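PDB 4ESQ: Serine/threonine protein kinase from Mycobacterium tuberculosis, which probably phosphorylates serine and threonine residues of proteins as a membrane receptor kinase, the present chain being its extracellular sensor domain. Local coordinates for residues A[75-78]-A[83-86]; A[60-65]-A[100-105]; A[8-13]-A[88-93]; A[52-57]-A[129-134]. One frame throughout, in Å; residues are numbered along the deposited sequence. Where two conformers were deposited one is given.

All four contacts belong to the PknH-like extracellular domain and are arranged about one antiparallel sheet. Interactions 1 and 3 share strand 84-92: interaction 1 closes its hairpin end, and interaction 3 lies farther along, the centres about 21 Å apart. Interaction 2, about 27 Å from interaction 1 between centres, touches interaction 3 where Tyr62 OH lies 3.7 Å from Val91 CG2. Interaction 4 adjoins interaction 2, with Val61 CG2 3.7 Å from Gly52 N. A terbium ion lies about 7 Å from the Trp85 side chain, and one, not necessarily the same, about 8 Å from that of Trp129. A buffer molecule, probably from the crystallisation liquor, lies about 6 Å from the Trp129 side chain and may mark a pocket.

Interaction 1. Residues A[75-78]-A[83-86]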
loop_
_atom_site.group_PDB
_atom_site.type_symbol
_atom_site.label_atom_id
_atom_site.label_comp_id
_atom_site.label_asym_id
_atom_site.label_seq_id
_atom_site.Cartn_x
_atom_site.Cartn_y
_atom_site.Cartn_z
ATOM N N SER A 75 1.298 11.190 -0.871
ATOM C CA SER A 75 1.600 12.277 -1.812
ATOM C C SER A 75 0.496 12.493 -2.833
ATOM O O SER A 75 -0.122 11.540 -3.296
ATOM C CB SER A 75 2.884 11.979 -2.571
ATOM O OG SER A 75 3.956 11.801 -1.674
ATOM N N SER A 76 0.281 13.750 -3.211
ATOM C CA SER A 76 -0.688 14.081 -4.256
ATOM C C SER A 76 -0.420 15.499 -4.749
ATOM O O SER A 76 0.271 16.272 -4.081
ATOM C CB SER A 76 -2.122 13.982 -3.720
ATOM O OG SER A 76 -2.341 14.944 -2.699
ATOM N N GLU A 77 -0.963 15.849 -5.914
ATOM C CA GLU A 77 -0.910 17.241 -6.340
ATOM C C GLU A 77 -1.658 18.070 -5.298
ATOM O O GLU A 77 -2.566 17.570 -4.641
ATOM C CB GLU A 77 -1.538 17.416 -7.725
ATOM C CG GLU A 77 -0.701 16.850 -8.880
ATOM C CD GLU A 77 -1.030 15.405 -9.223
ATOM O OE1 GLU A 77 -1.811 14.776 -8.487
ATOM O OE2 GLU A 77 -0.504 14.899 -10.241
ATOM N N PRO A 78 -1.271 19.342 -5.129
ATOM C CA PRO A 78 -2.006 20.208 -4.201
ATOM C C PRO A 78 -3.459 20.379 -4.631
ATOM O O PRO A 78 -3.764 20.314 -5.818
ATOM C CB PRO A 78 -1.270 21.550 -4.319
ATOM C CG PRO A 78 0.084 21.200 -4.845
ATOM C CD PRO A 78 -0.146 20.042 -5.769
ATOM N N GLU A 83 -4.920 14.725 -9.511
ATOM C CA GLU A 83 -4.996 13.666 -10.518
ATOM C C GLU A 83 -4.383 12.350 -10.039
ATOM O O GLU A 83 -4.728 11.282 -10.550
ATOM C CB GLU A 83 -4.307 14.102 -11.819
ATOM C CG GLU A 83 -5.007 15.248 -12.552
ATOM C CD GLU A 83 -6.298 14.816 -13.232
ATOM O OE1 GLU A 83 -6.377 13.659 -13.703
ATOM O OE2 GLU A 83 -7.237 15.638 -13.292
ATOM N N HIS A 84 -3.478 12.432 -9.060
ATOM C CA HIS A 84 -2.733 11.258 -8.602
ATOM C C HIS A 84 -2.601 11.267 -7.082
ATOM O O HIS A 84 -2.525 12.328 -6.465
ATOM C CB HIS A 84 -1.333 11.250 -9.214
ATOM C CG HIS A 84 -1.326 11.361 -10.707
ATOM N ND1 HIS A 84 -1.058 12.543 -11.363
ATOM C CD2 HIS A 84 -1.564 10.442 -11.672
ATOM C CE1 HIS A 84 -1.117 12.344 -12.668
ATOM N NE2 HIS A 84 -1.429 11.078 -12.883
ATOM N N TRP A 85 -2.551 10.083 -6.480
ATOM C CA TRP A 85 -2.453 9.975 -5.029
ATOM C C TRP A 85 -1.699 8.698 -4.697
ATOM O O TRP A 85 -2.031 7.635 -5.220
ATOM C CB TRP A 85 -3.862 9.919 -4.438
ATOM C CG TRP A 85 -3.969 9.969 -2.944
ATOM C CD1 TRP A 85 -4.132 11.087 -2.165
ATOM C CD2 TRP A 85 -3.966 8.853 -2.045
ATOM N NE1 TRP A 85 -4.219 10.728 -0.834
ATOM C CE2 TRP A 85 -4.122 9.363 -0.739
ATOM C CE3 TRP A 85 -3.841 7.469 -2.219
ATOM C CZ2 TRP A 85 -4.144 8.538 0.392
ATOM C CZ3 TRP A 85 -3.879 6.653 -1.096
ATOM C CH2 TRP A 85 -4.022 7.194 0.191
ATOM N N VAL A 86 -0.676 8.800 -3.848
ATOM C CA VAL A 86 0.117 7.628 -3.499
ATOM C C VAL A 86 0.291 7.537 -2.001
ATOM O O VAL A 86 0.633 8.526 -1.356
ATOM C CB VAL A 86 1.513 7.678 -4.154
ATOM C CG1 VAL A 86 2.477 6.672 -3.484
ATOM C CG2 VAL A 86 1.400 7.445 -5.655
#
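The loop end of the beta hairpin of strands 69-76 and 84-92 is pinned here, where Glu77 reaches across to His84. Ser75 and Val86 form an antiparallel hydrogen-bonded pair: Ser75 N donates to Val86 O and Val86 N to Ser75 O, each at 2.8 Å. Beyond this pair the carboxylate of Glu77 takes over. Its CG stands beside the backbone N (chi1 -72°) and the chain bends at chi2, which turns the carboxylate back across to the opposite strand. There it grips one residue twice. His84 ND1 donates to Glu77 OE2 at 2.7 Å along an almost straight N-H...O line of 178°, with the oxygen in the imidazole plane and offering its syn lone pair. His84 N meets Glu77 OE1 at 2.9 Å, less straight. Backbone and ring are thus held by the same carboxylate, which fixes the rotation of the imidazole, while Ser26 OG gives OE2 a second partner. Ser76 CB lies 3.2 Å from His84 O and comes obliquely to the indole of Trp85. A two-stranded antiparallel hairpin whose loop end is clasped by a His-carboxylate hydrogen bond is the motif.

Interaction 2. Residues A[60-65]-A[100-105]; sequences PVYAGT and RAFVQT
An offset aromatic stack joins the end of the short helix 59-62 to helix 96-111, above strands 154-162 and 165-173 of the sheet. The rings of Tyr62 and Phe102 have centroids 4.3 Å apart and planes inclined by 27°, so the overlap is partial: Phe102 brings its far rim, CE2 and CZ, over one face of the tyrosine. Closest are Phe102 CE2 and Tyr62 CE1, at 3.3 Å. Phe102 extends from its helix toward the residues of 60-65, its chi1 of 174° placing CG opposite the backbone N. Val61 adds CG1 at the edge of the phenyl ring, 3.9 Å from Phe102 CZ, while Thr65 CG2 comes obliquely to within 3.6 Å of Phe102 CD1. A type II turn from Tyr62 to Thr65, in which Tyr62 O accepts both Thr65 N at 3.1 Å and Thr65 OG1 at 2.6 Å, probably helps to place that methyl. The phenol hydroxyl, still beside the rim of Phe102, is hydrogen-bonded to Asp168, and Met159 and Val166 of the sheet touch both rings. These features describe a helix-on-sheet core in which one phenylalanine is lodged against a helix-terminating type II turn.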
loop_
_atom_site.group_PDB
_atom_site.type_symbol
_atom_site.label_atom_id
_atom_site.label_comp_id
_atom_site.label_asym_id
_atom_site.label_seq_id
_atom_site.Cartn_x
_atom_site.Cartn_y
_atom_site.Cartn_z
ATOM N N PRO A 60 -6.072 -2.672 12.181
ATOM C CA PRO A 60 -6.730 -3.978 12.353
ATOM C C PRO A 60 -6.077 -5.083 11.523
ATOM O O PRO A 60 -6.180 -6.272 11.829
ATOM C CB PRO A 60 -8.155 -3.721 11.852
ATOM C CG PRO A 60 -8.365 -2.264 12.046
ATOM C CD PRO A 60 -7.026 -1.634 11.753
ATOM N N VAL A 61 -5.394 -4.675 10.466
ATOM C CA VAL A 61 -4.731 -5.612 9.578
ATOM C C VAL A 61 -3.376 -6.043 10.146
ATOM O O VAL A 61 -3.028 -7.223 10.107
ATOM C CB VAL A 61 -4.559 -4.993 8.184
ATOM C CG1 VAL A 61 -3.793 -5.943 7.258
ATOM C CG2 VAL A 61 -5.936 -4.624 7.599
ATOM N N TYR A 62 -2.617 -5.088 10.679
ATOM C CA TYR A 62 -1.266 -5.378 11.172
ATOM C C TYR A 62 -1.203 -5.780 12.646
ATOM O O TYR A 62 -0.175 -6.281 13.123
ATOM C CB TYR A 62 -0.359 -4.169 10.952
ATOM C CG TYR A 62 0.199 -4.043 9.551
ATOM C CD1 TYR A 62 1.422 -4.609 9.224
ATOM C CD2 TYR A 62 -0.477 -3.328 8.564
ATOM C CE1 TYR A 62 1.955 -4.485 7.955
ATOM C CE2 TYR A 62 0.049 -3.211 7.286
ATOM C CZ TYR A 62 1.275 -3.782 7.000
ATOM O OH TYR A 62 1.809 -3.681 5.744
ATOM N N ALA A 63 -2.282 -5.522 13.378
ATOM C CA ALA A 63 -2.319 -5.866 14.792
ATOM C C ALA A 63 -2.018 -7.350 14.975
ATOM O O ALA A 63 -2.576 -8.200 14.278
ATOM C CB ALA A 63 -3.668 -5.521 15.383
ATOM N N GLY A 64 -1.117 -7.658 15.904
ATOM C CA GLY A 64 -0.796 -9.044 16.204
ATOM C C GLY A 64 0.227 -9.717 15.299
ATOM O O GLY A 64 0.590 -10.869 15.528
ATOM N N THR A 65 0.704 -9.014 14.276
ATOM C CA THR A 65 1.627 -9.613 13.306
ATOM C C THR A 65 3.098 -9.559 13.699
ATOM O O THR A 65 3.950 -10.143 13.018
ATOM C CB THR A 65 1.523 -8.919 11.949
ATOM O OG1 THR A 65 1.916 -7.548 12.101
ATOM C CG2 THR A 65 0.093 -9.002 11.418
ATOM N N ARG A 100 7.620 -12.293 5.833
ATOM C CA ARG A 100 7.056 -13.142 4.785
ATOM C C ARG A 100 5.689 -13.718 5.172
ATOM O O ARG A 100 4.781 -13.812 4.344
ATOM C CB ARG A 100 8.025 -14.273 4.437
ATOM C CG ARG A 100 9.381 -13.759 4.018
ATOM C CD ARG A 100 9.731 -14.156 2.609
ATOM N NE ARG A 100 10.715 -13.238 2.046
ATOM C CZ ARG A 100 10.977 -13.124 0.748
ATOM N NH1 ARG A 100 11.884 -12.245 0.337
ATOM N NH2 ARG A 100 10.326 -13.881 -0.133
ATOM N N ALA A 101 5.547 -14.109 6.434
ATOM C CA ALA A 101 4.293 -14.678 6.905
ATOM C C ALA A 101 3.156 -13.673 6.742
ATOM O O ALA A 101 2.030 -14.045 6.403
ATOM C CB ALA A 101 4.421 -15.116 8.351
ATOM N N PHE A 102 3.451 -12.394 6.980
ATOM C CA PHE A 102 2.419 -11.374 6.845
ATOM C C PHE A 102 1.972 -11.197 5.393
ATOM O O PHE A 102 0.787 -11.020 5.124
ATOM C CB PHE A 102 2.850 -10.021 7.426
ATOM C CG PHE A 102 1.847 -8.930 7.166
ATOM C CD1 PHE A 102 0.653 -8.889 7.873
ATOM C CD2 PHE A 102 2.070 -7.979 6.184
ATOM C CE1 PHE A 102 -0.297 -7.904 7.615
ATOM C CE2 PHE A 102 1.137 -6.990 5.923
ATOM C CZ PHE A 102 -0.049 -6.945 6.637
ATOM N N VAL A 103 2.918 -11.242 4.460
ATOM C CA VAL A 103 2.559 -11.137 3.053
ATOM C C VAL A 103 1.767 -12.362 2.610
ATOM O O VAL A 103 0.828 -12.249 1.827
ATOM C CB VAL A 103 3.795 -10.922 2.145
ATOM C CG1 VAL A 103 3.378 -10.796 0.685
ATOM C CG2 VAL A 103 4.551 -9.684 2.574
ATOM N N GLN A 104 2.118 -13.533 3.130
ATOM C CA GLN A 104 1.361 -14.733 2.801
ATOM C C GLN A 104 -0.073 -14.600 3.313
ATOM O O GLN A 104 -1.034 -14.937 2.612
ATOM C CB GLN A 104 2.029 -15.974 3.391
ATOM C CG GLN A 104 1.362 -17.256 2.948
ATOM C CD GLN A 104 1.547 -17.503 1.466
ATOM O OE1 GLN A 104 2.669 -17.456 0.952
ATOM N NE2 GLN A 104 0.448 -17.759 0.765
ATOM N N THR A 105 -0.222 -14.096 4.535
ATOM C CA THR A 105 -1.553 -13.890 5.084
ATOM C C THR A 105 -2.304 -12.907 4.208
ATOM O O THR A 105 -3.475 -13.110 3.899
ATOM C CB THR A 105 -1.503 -13.362 6.520
ATOM O OG1 THR A 105 -1.064 -14.408 7.397
ATOM C CG2 THR A 105 -2.872 -12.901 6.959
#

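Interaction 3. Residues A[8-13]-A[88-93]; sequences ERLSAL and QAVVAF
Leu10 and Leu13 meet Val90 and Ala92 in a contact made by aliphatic groups, all four residues being buried. The two leucines project from one side of a short turn of helical backbone, and the valine and alanine, two positions apart on strand 84-92, rise from the same face of the sheet to meet them.

Among the apolar pairs, Leu10 does most of the touching. CD2 packs against Val90 CG2 at 3.8 Å, and both methyls border Ala92 CB, CD1 the nearer at 3.9 Å. A chi1 of -73° and an extended chi2 of 177° carry the fork out to the strand, and the side chains of Leu10 and Val90 run past each other in opposite directions. Leu13 joins in through its CB, 4.2 Å from Val90 CG1, so the two methyls of Val90 are shared between the two leucines.

Contacts with polar backbone atoms are few. Val90 CG2 lies 3.5 Å from Leu10 O, a van der Waals approach to a carbonyl oxygen already engaged by Leu13 N at 2.9 Å. That local bond closes the turn, from which both leucines point to the strand.

The surroundings are largely apolar, though Asn71 also touches Leu10. Val165 touches Leu13 and Val90, Ile187 of helix 179-192 lies against Val90, and Ala69 of the neighbouring strand against Leu10. The whole is an N-terminal segment laid over one face of an antiparallel sheet, beside the C-terminal helix, as part of the hydrophobic core on that helix-backed face.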
loop_
_atom_site.group_PDB
_atom_site.type_symbol
_atom_site.label_atom_id
_atom_site.label_comp_id
_atom_site.label_asym_id
_atom_site.label_seq_id
_atom_site.Cartn_x
_atom_site.Cartn_y
_atom_site.Cartn_z
ATOM N N GLU A 8 15.374 2.381 12.255
ATOM C CA GLU A 8 15.690 3.788 12.051
ATOM C C GLU A 8 16.034 4.123 10.602
ATOM O O GLU A 8 16.195 5.295 10.250
ATOM C CB GLU A 8 16.802 4.233 13.009
ATOM C CG GLU A 8 18.106 3.493 12.822
ATOM C CD GLU A 8 18.345 2.445 13.887
ATOM O OE1 GLU A 8 17.377 1.777 14.323
ATOM O OE2 GLU A 8 19.514 2.295 14.288
ATOM N N ARG A 9 16.111 3.101 9.754
ATOM C CA ARG A 9 16.448 3.302 8.346
ATOM C C ARG A 9 15.240 3.188 7.427
ATOM O O ARG A 9 15.383 3.281 6.212
ATOM C CB ARG A 9 17.527 2.311 7.903
ATOM C CG ARG A 9 18.945 2.684 8.371
ATOM C CD ARG A 9 19.518 3.866 7.597
ATOM N NE ARG A 9 19.714 3.532 6.186
ATOM C CZ ARG A 9 20.028 4.410 5.237
ATOM N NH1 ARG A 9 20.183 5.700 5.533
ATOM N NH2 ARG A 9 20.180 3.994 3.983
ATOM N N LEU A 10 14.054 2.999 8.005
ATOM C CA LEU A 10 12.856 2.805 7.203
ATOM C C LEU A 10 12.573 3.981 6.265
ATOM O O LEU A 10 12.249 3.767 5.101
ATOM C CB LEU A 10 11.636 2.516 8.083
ATOM C CG LEU A 10 11.559 1.130 8.734
ATOM C CD1 LEU A 10 10.315 1.013 9.636
ATOM C CD2 LEU A 10 11.546 0.037 7.683
ATOM N N SER A 11 12.721 5.210 6.755
ATOM C CA SER A 11 12.371 6.371 5.932
ATOM C C SER A 11 13.242 6.465 4.680
ATOM O O SER A 11 12.812 7.000 3.648
ATOM C CB SER A 11 12.436 7.674 6.736
ATOM O OG SER A 11 13.772 8.058 7.000
ATOM N N ALA A 12 14.459 5.937 4.772
ATOM C CA ALA A 12 15.390 5.960 3.642
ATOM C C ALA A 12 14.965 5.009 2.523
ATOM O O ALA A 12 15.532 5.049 1.427
ATOM C CB ALA A 12 16.800 5.629 4.109
ATOM N N LEU A 13 13.966 4.165 2.792
ATOM C CA LEU A 13 13.484 3.199 1.793
ATOM C C LEU A 13 12.351 3.731 0.909
ATOM O O LEU A 13 12.058 3.167 -0.154
ATOM C CB LEU A 13 13.023 1.906 2.475
ATOM C CG LEU A 13 14.016 1.261 3.435
ATOM C CD1 LEU A 13 13.374 0.056 4.091
ATOM C CD2 LEU A 13 15.297 0.861 2.711
ATOM N N GLN A 88 2.642 5.246 0.305
ATOM C CA GLN A 88 3.719 4.263 0.313
ATOM C C GLN A 88 4.198 4.071 1.733
ATOM O O GLN A 88 4.384 5.037 2.463
ATOM C CB GLN A 88 4.890 4.704 -0.577
ATOM C CG GLN A 88 5.306 6.154 -0.380
ATOM C CD GLN A 88 6.675 6.459 -0.980
ATOM O OE1 GLN A 88 7.476 5.562 -1.234
ATOM N NE2 GLN A 88 6.953 7.733 -1.174
ATOM N N ALA A 89 4.386 2.820 2.128
ATOM C CA ALA A 89 4.837 2.526 3.480
ATOM C C ALA A 89 5.747 1.313 3.501
ATOM O O ALA A 89 5.612 0.401 2.680
ATOM C CB ALA A 89 3.646 2.288 4.387
ATOM N N VAL A 90 6.671 1.317 4.459
ATOM C CA VAL A 90 7.498 0.154 4.746
ATOM C C VAL A 90 7.331 -0.226 6.208
ATOM O O VAL A 90 7.221 0.632 7.092
ATOM C CB VAL A 90 8.970 0.402 4.423
ATOM C CG1 VAL A 90 9.167 0.372 2.911
ATOM C CG2 VAL A 90 9.421 1.743 4.997
ATOM N N VAL A 91 7.308 -1.524 6.462
ATOM C CA VAL A 91 7.018 -2.015 7.797
ATOM C C VAL A 91 8.119 -2.986 8.200
ATOM O O VAL A 91 8.389 -3.951 7.478
ATOM C CB VAL A 91 5.647 -2.716 7.852
ATOM C CG1 VAL A 91 5.360 -3.201 9.269
ATOM C CG2 VAL A 91 4.531 -1.774 7.355
ATOM N N ALA A 92 8.758 -2.720 9.335
ATOM C CA ALA A 92 9.842 -3.575 9.818
ATOM C C ALA A 92 9.292 -4.677 10.703
ATOM O O ALA A 92 8.369 -4.454 11.481
ATOM C CB ALA A 92 10.867 -2.762 10.586
ATOM N N PHE A 93 9.878 -5.862 10.571
ATOM C CA PHE A 93 9.574 -7.002 11.422
ATOM C C PHE A 93 10.890 -7.487 12.013
ATOM O O PHE A 93 11.950 -7.134 11.525
ATOM C CB PHE A 93 8.938 -8.115 10.596
ATOM C CG PHE A 93 7.528 -7.822 10.175
ATOM C CD1 PHE A 93 7.265 -7.013 9.079
ATOM C CD2 PHE A 93 6.466 -8.365 10.879
ATOM C CE1 PHE A 93 5.959 -6.747 8.692
ATOM C CE2 PHE A 93 5.159 -8.102 10.504
ATOM C CZ PHE A 93 4.905 -7.287 9.403
#

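Interaction 4. Residues A[52-57]-A[129-134]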
loop_
_atom_site.group_PDB
_atom_site.type_symbol
_atom_site.label_atom_id
_atom_site.label_comp_id
_atom_site.label_asym_id
_atom_site.label_seq_id
_atom_site.Cartn_x
_atom_site.Cartn_y
_atom_site.Cartn_z
ATOM N N GLY A 52 -7.486 -4.634 4.283
ATOM C CA GLY A 52 -6.104 -4.565 3.835
ATOM C C GLY A 52 -5.987 -4.541 2.324
ATOM O O GLY A 52 -5.004 -4.033 1.772
ATOM N N ALA A 53 -6.988 -5.088 1.642
ATOM C CA ALA A 53 -6.974 -5.097 0.186
ATOM C C ALA A 53 -7.304 -3.716 -0.369
ATOM O O ALA A 53 -7.053 -3.438 -1.537
ATOM C CB ALA A 53 -7.939 -6.136 -0.350
ATOM N N LEU A 54 -7.874 -2.853 0.469
ATOM C CA LEU A 54 -8.195 -1.481 0.066
ATOM C C LEU A 54 -7.132 -0.456 0.455
ATOM O O LEU A 54 -6.860 0.483 -0.303
ATOM C CB LEU A 54 -9.515 -1.034 0.702
ATOM C CG LEU A 54 -10.754 -1.749 0.160
ATOM C CD1 LEU A 54 -11.948 -1.575 1.079
ATOM C CD2 LEU A 54 -11.062 -1.271 -1.250
ATOM N N TYR A 55 -6.571 -0.613 1.650
ATOM C CA TYR A 55 -5.716 0.415 2.249
ATOM C C TYR A 55 -4.427 -0.149 2.844
ATOM O O TYR A 55 -4.409 -1.266 3.372
ATOM C CB TYR A 55 -6.471 1.126 3.375
ATOM C CG TYR A 55 -7.863 1.597 3.014
ATOM C CD1 TYR A 55 -8.062 2.496 1.972
ATOM C CD2 TYR A 55 -8.976 1.152 3.722
ATOM C CE1 TYR A 55 -9.336 2.941 1.641
ATOM C CE2 TYR A 55 -10.261 1.593 3.396
ATOM C CZ TYR A 55 -10.427 2.489 2.355
ATOM O OH TYR A 55 -11.686 2.929 2.014
ATOM N N THR A 56 -3.348 0.630 2.769
ATOM C CA THR A 56 -2.093 0.238 3.397
ATOM C C THR A 56 -2.111 0.599 4.871
ATOM O O THR A 56 -2.951 1.386 5.317
ATOM C CB THR A 56 -0.889 0.976 2.779
ATOM O OG1 THR A 56 -0.748 2.264 3.393
ATOM C CG2 THR A 56 -1.079 1.160 1.297
ATOM N N SER A 57 -1.182 0.012 5.622
ATOM C CA SER A 57 -0.898 0.444 6.991
ATOM C C SER A 57 -2.090 0.500 7.945
ATOM O O SER A 57 -2.157 1.381 8.798
ATOM C CB SER A 57 -0.237 1.831 6.969
ATOM O OG SER A 57 0.703 1.961 5.911
ATOM N N TRP A 129 -16.537 -0.274 -3.975
ATOM C CA TRP A 129 -15.289 -0.491 -4.703
ATOM C C TRP A 129 -15.249 -1.915 -5.233
ATOM O O TRP A 129 -15.607 -2.851 -4.517
ATOM C CB TRP A 129 -14.087 -0.272 -3.792
ATOM C CG TRP A 129 -13.833 1.148 -3.423
ATOM C CD1 TRP A 129 -14.517 1.895 -2.499
ATOM C CD2 TRP A 129 -12.799 1.998 -3.942
ATOM N NE1 TRP A 129 -13.973 3.162 -2.420
ATOM C CE2 TRP A 129 -12.920 3.247 -3.296
ATOM C CE3 TRP A 129 -11.782 1.822 -4.893
ATOM C CZ2 TRP A 129 -12.065 4.317 -3.573
ATOM C CZ3 TRP A 129 -10.936 2.892 -5.168
ATOM C CH2 TRP A 129 -11.084 4.119 -4.509
ATOM N N THR A 130 -14.788 -2.076 -6.474
ATOM C CA THR A 130 -14.749 -3.386 -7.118
ATOM C C THR A 130 -13.304 -3.855 -7.315
ATOM O O THR A 130 -12.511 -3.137 -7.909
ATOM C CB THR A 130 -15.426 -3.326 -8.502
ATOM O OG1 THR A 130 -16.767 -2.832 -8.370
ATOM C CG2 THR A 130 -15.455 -4.698 -9.131
ATOM N N PHE A 131 -12.976 -5.051 -6.820
ATOM C CA PHE A 131 -11.634 -5.617 -6.993
ATOM C C PHE A 131 -11.524 -6.407 -8.297
ATOM O O PHE A 131 -12.447 -7.139 -8.672
ATOM C CB PHE A 131 -11.291 -6.556 -5.842
ATOM C CG PHE A 131 -11.153 -5.871 -4.527
ATOM C CD1 PHE A 131 -9.983 -5.194 -4.212
ATOM C CD2 PHE A 131 -12.175 -5.915 -3.598
ATOM C CE1 PHE A 131 -9.841 -4.554 -2.981
ATOM C CE2 PHE A 131 -12.037 -5.285 -2.363
ATOM C CZ PHE A 131 -10.871 -4.603 -2.065
ATOM N N ALA A 132 -10.382 -6.267 -8.964
ATOM C CA ALA A 132 -10.027 -7.146 -10.071
ATOM C C ALA A 132 -9.440 -8.431 -9.493
ATOM O O ALA A 132 -9.621 -8.728 -8.310
ATOM C CB ALA A 132 -9.032 -6.455 -10.988
ATOM N N ASP A 133 -8.730 -9.201 -10.309
ATOM C CA ASP A 133 -8.064 -10.385 -9.782
ATOM C C ASP A 133 -6.707 -10.026 -9.172
ATOM O O ASP A 133 -6.092 -9.023 -9.529
ATOM C CB ASP A 133 -7.915 -11.471 -10.854
ATOM C CG ASP A 133 -9.190 -12.286 -11.045
ATOM O OD1 ASP A 133 -10.152 -12.103 -10.264
ATOM O OD2 ASP A 133 -9.227 -13.124 -11.970
ATOM N N VAL A 134 -6.263 -10.833 -8.219
ATOM C CA VAL A 134 -4.959 -10.632 -7.617
ATOM C C VAL A 134 -3.882 -11.059 -8.602
ATOM O O VAL A 134 -3.945 -12.146 -9.186
ATOM C CB VAL A 134 -4.803 -11.430 -6.302
ATOM C CG1 VAL A 134 -3.379 -11.323 -5.791
ATOM C CG2 VAL A 134 -5.783 -10.928 -5.254
#
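Phe131, on strand 125-131, reaches Ala53 and Leu54 in the short, weakly bonded helix 51-54. Its CB points toward that helix, and a chi1 of -67° swings the ring the same way, the CE1 and CZ corner foremost. The atoms nearest the backbone serve mainly to carry the ring across, since the meeting happens at its far rim. CE1 comes first to the alanine, lying 3.6 Å from Ala53 CB and 3.3 Å from Ala53 O, an oxygen that sits at the ring edge, in its plane. CZ, the tip, abuts the leucine: Leu54 CD2 is 3.4 Å away and Leu54 CG 3.6 Å, the methyl approaching obliquely and the two side chains crossing at about a right angle. The same methyl also touches Trp129, whose CB is 4.1 Å from Leu54 CD2. Val118 and Asp145 of the adjacent strands also border the phenylalanine, and Cys113, disulfide-linked to Cys50, touches it too. Since the contact consists of van der Waals packing plus an in-plane approach of a carbonyl oxygen to the ring's weakly positive C-H rim, it probably draws its stability chiefly from excluding water, with a small electrostatic contribution at the edge.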